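Local coordinates for putative lipoprotein (Clostridium difficile, PDB 4EXR) that is of unknown function but carries two PepSY-type (peptidase propeptide and YPEB) domains, and is probably a lipoprotein anchored at the cell surface, at residues N22-F30 with N128-L136. Sequence-based numbering, arbitrary orientation.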
loop_
_atom_site.group_PDB
_atom_site.type_symbol
_atom_site.label_atom_id
_atom_site.label_comp_id
_atom_site.label_asym_id
_atom_site.label_seq_id
_atom_site.Cartn_x
_atom_site.Cartn_y
_atom_site.Cartn_z
ATOM N N ASN A 22 -3.329 -26.063 -8.614
ATOM C CA ASN A 22 -3.247 -25.882 -10.059
ATOM C C ASN A 22 -3.399 -24.416 -10.464
ATOM O O ASN A 22 -4.023 -23.628 -9.757
ATOM C CB ASN A 22 -4.293 -26.739 -10.775
ATOM C CG ASN A 22 -4.106 -26.743 -12.279
ATOM O OD1 ASN A 22 -2.982 -26.851 -12.777
ATOM N ND2 ASN A 22 -5.203 -26.608 -13.012
ATOM N N GLU A 23 -2.833 -24.068 -11.615
ATOM C CA GLU A 23 -2.738 -22.680 -12.044
ATOM C C GLU A 23 -3.728 -22.319 -13.156
ATOM O O GLU A 23 -3.800 -21.167 -13.574
ATOM C CB GLU A 23 -1.310 -22.389 -12.499
ATOM C CG GLU A 23 -0.284 -23.327 -11.873
ATOM C CD GLU A 23 1.142 -23.004 -12.275
ATOM O OE1 GLU A 23 1.360 -21.962 -12.930
ATOM O OE2 GLU A 23 2.045 -23.794 -11.932
ATOM N N ASN A 24 -4.489 -23.298 -13.634
ATOM C CA ASN A 24 -5.475 -23.036 -14.677
ATOM C C ASN A 24 -6.730 -22.409 -14.081
ATOM O O ASN A 24 -7.468 -23.068 -13.352
ATOM C CB ASN A 24 -5.829 -24.331 -15.419
ATOM C CG ASN A 24 -6.465 -24.079 -16.779
ATOM O OD1 ASN A 24 -6.935 -22.979 -17.074
ATOM N ND2 ASN A 24 -6.473 -25.102 -17.615
ATOM N N LEU A 25 -6.970 -21.134 -14.383
ATOM C CA LEU A 25 -8.158 -20.453 -13.881
ATOM C C LEU A 25 -9.430 -21.095 -14.414
ATOM O O LEU A 25 -10.484 -21.013 -13.786
ATOM C CB LEU A 25 -8.147 -18.963 -14.247
ATOM C CG LEU A 25 -7.147 -18.030 -13.573
ATOM C CD1 LEU A 25 -7.536 -16.575 -13.842
ATOM C CD2 LEU A 25 -7.069 -18.309 -12.082
HETATM N N MSE A 26 -9.325 -21.727 -15.578
HETATM C CA MSE A 26 -10.470 -22.383 -16.200
HETATM C C MSE A 26 -10.903 -23.648 -15.458
HETATM O O MSE A 26 -12.042 -24.099 -15.599
HETATM C CB MSE A 26 -10.167 -22.707 -17.663
HETATM C CG MSE A 26 -10.401 -21.536 -18.592
HETATM SE SE MSE A 26 -12.317 -21.203 -18.796
HETATM C CE MSE A 26 -12.667 -22.477 -20.240
ATOM N N GLU A 27 -9.996 -24.218 -14.670
ATOM C CA GLU A 27 -10.308 -25.438 -13.936
ATOM C C GLU A 27 -10.541 -25.148 -12.456
ATOM O O GLU A 27 -10.508 -26.056 -11.624
ATOM C CB GLU A 27 -9.202 -26.483 -14.132
ATOM C CG GLU A 27 -9.084 -26.963 -15.577
ATOM C CD GLU A 27 -7.870 -27.845 -15.822
ATOM O OE1 GLU A 27 -6.959 -27.865 -14.968
ATOM O OE2 GLU A 27 -7.829 -28.518 -16.877
ATOM N N GLN A 28 -10.766 -23.877 -12.129
ATOM C CA GLN A 28 -11.039 -23.488 -10.749
ATOM C C GLN A 28 -12.499 -23.094 -10.585
ATOM O O GLN A 28 -13.139 -22.638 -11.534
ATOM C CB GLN A 28 -10.147 -22.309 -10.326
ATOM C CG GLN A 28 -8.667 -22.640 -10.240
ATOM C CD GLN A 28 -8.335 -23.575 -9.095
ATOM O OE1 GLN A 28 -8.949 -23.519 -8.024
ATOM N NE2 GLN A 28 -7.354 -24.442 -9.313
ATOM N N ASP A 29 -13.029 -23.274 -9.380
ATOM C CA ASP A 29 -14.284 -22.624 -9.023
ATOM C C ASP A 29 -14.009 -21.565 -7.972
ATOM O O ASP A 29 -13.355 -21.840 -6.969
ATOM C CB ASP A 29 -15.312 -23.618 -8.479
ATOM C CG ASP A 29 -16.530 -22.915 -7.882
ATOM O OD1 ASP A 29 -17.457 -22.577 -8.653
ATOM O OD2 ASP A 29 -16.549 -22.675 -6.649
ATOM N N PHE A 30 -14.496 -20.348 -8.197
ATOM C CA PHE A 30 -14.267 -19.298 -7.228
ATOM C C PHE A 30 -15.545 -19.065 -6.450
ATOM O O PHE A 30 -16.576 -18.704 -7.020
ATOM C CB PHE A 30 -13.748 -18.028 -7.926
ATOM C CG PHE A 30 -12.521 -18.282 -8.750
ATOM C CD1 PHE A 30 -11.297 -18.520 -8.131
ATOM C CD2 PHE A 30 -12.606 -18.382 -10.134
ATOM C CE1 PHE A 30 -10.162 -18.793 -8.882
ATOM C CE2 PHE A 30 -11.476 -18.672 -10.896
ATOM C CZ PHE A 30 -10.251 -18.868 -10.270
ATOM N N ASN A 128 -5.295 -21.556 -27.879
ATOM C CA ASN A 128 -5.337 -22.570 -26.829
ATOM C C ASN A 128 -4.184 -22.415 -25.840
ATOM O O ASN A 128 -3.226 -21.677 -26.081
ATOM C CB ASN A 128 -5.383 -23.995 -27.397
ATOM C CG ASN A 128 -5.946 -25.001 -26.399
ATOM O OD1 ASN A 128 -6.655 -24.630 -25.460
ATOM N ND2 ASN A 128 -5.631 -26.274 -26.594
ATOM N N GLY A 129 -4.305 -23.089 -24.706
ATOM C CA GLY A 129 -3.296 -23.018 -23.672
ATOM C C GLY A 129 -3.957 -23.005 -22.318
ATOM O O GLY A 129 -5.081 -23.478 -22.169
ATOM N N ILE A 130 -3.252 -22.449 -21.337
ATOM C CA ILE A 130 -3.726 -22.367 -19.965
ATOM C C ILE A 130 -3.922 -20.904 -19.553
ATOM O O ILE A 130 -3.007 -20.090 -19.696
ATOM C CB ILE A 130 -2.702 -22.995 -19.003
ATOM C CG1 ILE A 130 -2.421 -24.454 -19.384
ATOM C CG2 ILE A 130 -3.176 -22.884 -17.567
ATOM C CD1 ILE A 130 -3.650 -25.335 -19.404
ATOM N N VAL A 131 -5.109 -20.582 -19.037
ATOM C CA VAL A 131 -5.415 -19.229 -18.573
ATOM C C VAL A 131 -4.819 -18.999 -17.189
ATOM O O VAL A 131 -5.159 -19.700 -16.240
ATOM C CB VAL A 131 -6.935 -18.969 -18.518
ATOM C CG1 VAL A 131 -7.221 -17.568 -17.970
ATOM C CG2 VAL A 131 -7.576 -19.139 -19.899
ATOM N N LYS A 132 -3.934 -18.012 -17.080
ATOM C CA LYS A 132 -3.229 -17.731 -15.835
ATOM C C LYS A 132 -3.816 -16.546 -15.077
ATOM O O LYS A 132 -3.746 -16.497 -13.855
ATOM C CB LYS A 132 -1.757 -17.419 -16.119
ATOM C CG LYS A 132 -0.988 -18.552 -16.776
ATOM C CD LYS A 132 -0.766 -19.704 -15.814
ATOM C CE LYS A 132 0.045 -20.812 -16.472
ATOM N NZ LYS A 132 0.402 -21.876 -15.500
ATOM N N GLU A 133 -4.358 -15.583 -15.819
ATOM C CA GLU A 133 -4.884 -14.360 -15.228
ATOM C C GLU A 133 -5.928 -13.759 -16.150
ATOM O O GLU A 133 -5.925 -14.009 -17.355
ATOM C CB GLU A 133 -3.756 -13.339 -14.995
ATOM C CG GLU A 133 -4.197 -12.071 -14.252
ATOM C CD GLU A 133 -3.312 -10.869 -14.527
ATOM O OE1 GLU A 133 -2.080 -11.046 -14.595
ATOM O OE2 GLU A 133 -3.852 -9.748 -14.682
ATOM N N TRP A 134 -6.841 -12.979 -15.572
ATOM C CA TRP A 134 -7.700 -12.140 -16.390
ATOM C C TRP A 134 -7.822 -10.783 -15.722
ATOM O O TRP A 134 -7.662 -10.657 -14.508
ATOM C CB TRP A 134 -9.070 -12.764 -16.697
ATOM C CG TRP A 134 -10.006 -12.982 -15.538
ATOM C CD1 TRP A 134 -10.307 -14.186 -14.937
ATOM C CD2 TRP A 134 -10.796 -11.990 -14.861
ATOM N NE1 TRP A 134 -11.224 -13.989 -13.936
ATOM C CE2 TRP A 134 -11.537 -12.660 -13.865
ATOM C CE3 TRP A 134 -10.945 -10.602 -15.001
ATOM C CZ2 TRP A 134 -12.402 -11.989 -13.012
ATOM C CZ3 TRP A 134 -11.814 -9.944 -14.154
ATOM C CH2 TRP A 134 -12.527 -10.635 -13.170
ATOM N N SER A 135 -8.057 -9.767 -16.537
ATOM C CA SER A 135 -8.329 -8.442 -16.020
ATOM C C SER A 135 -9.370 -7.751 -16.891
ATOM O O SER A 135 -9.686 -8.205 -17.994
ATOM C CB SER A 135 -7.046 -7.615 -15.902
ATOM O OG SER A 135 -6.327 -7.575 -17.117
ATOM N N LEU A 136 -9.930 -6.679 -16.358
ATOM C CA LEU A 136 -10.816 -5.820 -17.105
ATOM C C LEU A 136 -10.111 -4.480 -17.153
ATOM O O LEU A 136 -9.602 -4.010 -16.138
ATOM C CB LEU A 136 -12.156 -5.695 -16.390
ATOM C CG LEU A 136 -13.098 -6.863 -16.665
ATOM C CD1 LEU A 136 -14.119 -6.993 -15.546
ATOM C CD2 LEU A 136 -13.780 -6.658 -18.021
#
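Leu25 lays its branched end along the backbone of the strand that starts at Ile130: CG rests 3.7 Å from Lys132 O, and CD1 reaches past it to approach Trp134 CD1 obliquely at 3.8 Å. Beside this apolar overlap, one backbone bond ties the loop to the strand, Leu25 N giving its hydrogen to Val131 O over 3.0 Å in a nearly straight line (175°). The next amide is taken within the loop itself, since Met26 N donates to Asn24 OD1 in an Asx turn, meeting that oxygen from above the carbonyl plane. With CG anti to the backbone N (chi1 -161°), the Asn24 amide also crosses Ile130 at about a right angle, Asn24 ND2 lying 3.4 Å from Ile130 CD1. The case illustrates how a segment ahead of the first helix can pack on a strand about a hundred residues later: strand 130-139 belongs to the second PepSY repeat and pairs with strand 49-58 at the centre of one antiparallel sheet, and Leu25 also touches Phe62, which places the loop where the two halves meet. Met26, a selenomethionine, touches Val131 CG2 through CG at 3.9 Å, while its bent chain leads on toward helix 116-126. At the more exposed margin, Lys132 bends at chi2 (-70°) and runs out extended, its NZ forming a 2.7 Å salt bridge with OE1 of the poorly ordered Glu23, met from above the carboxylate plane.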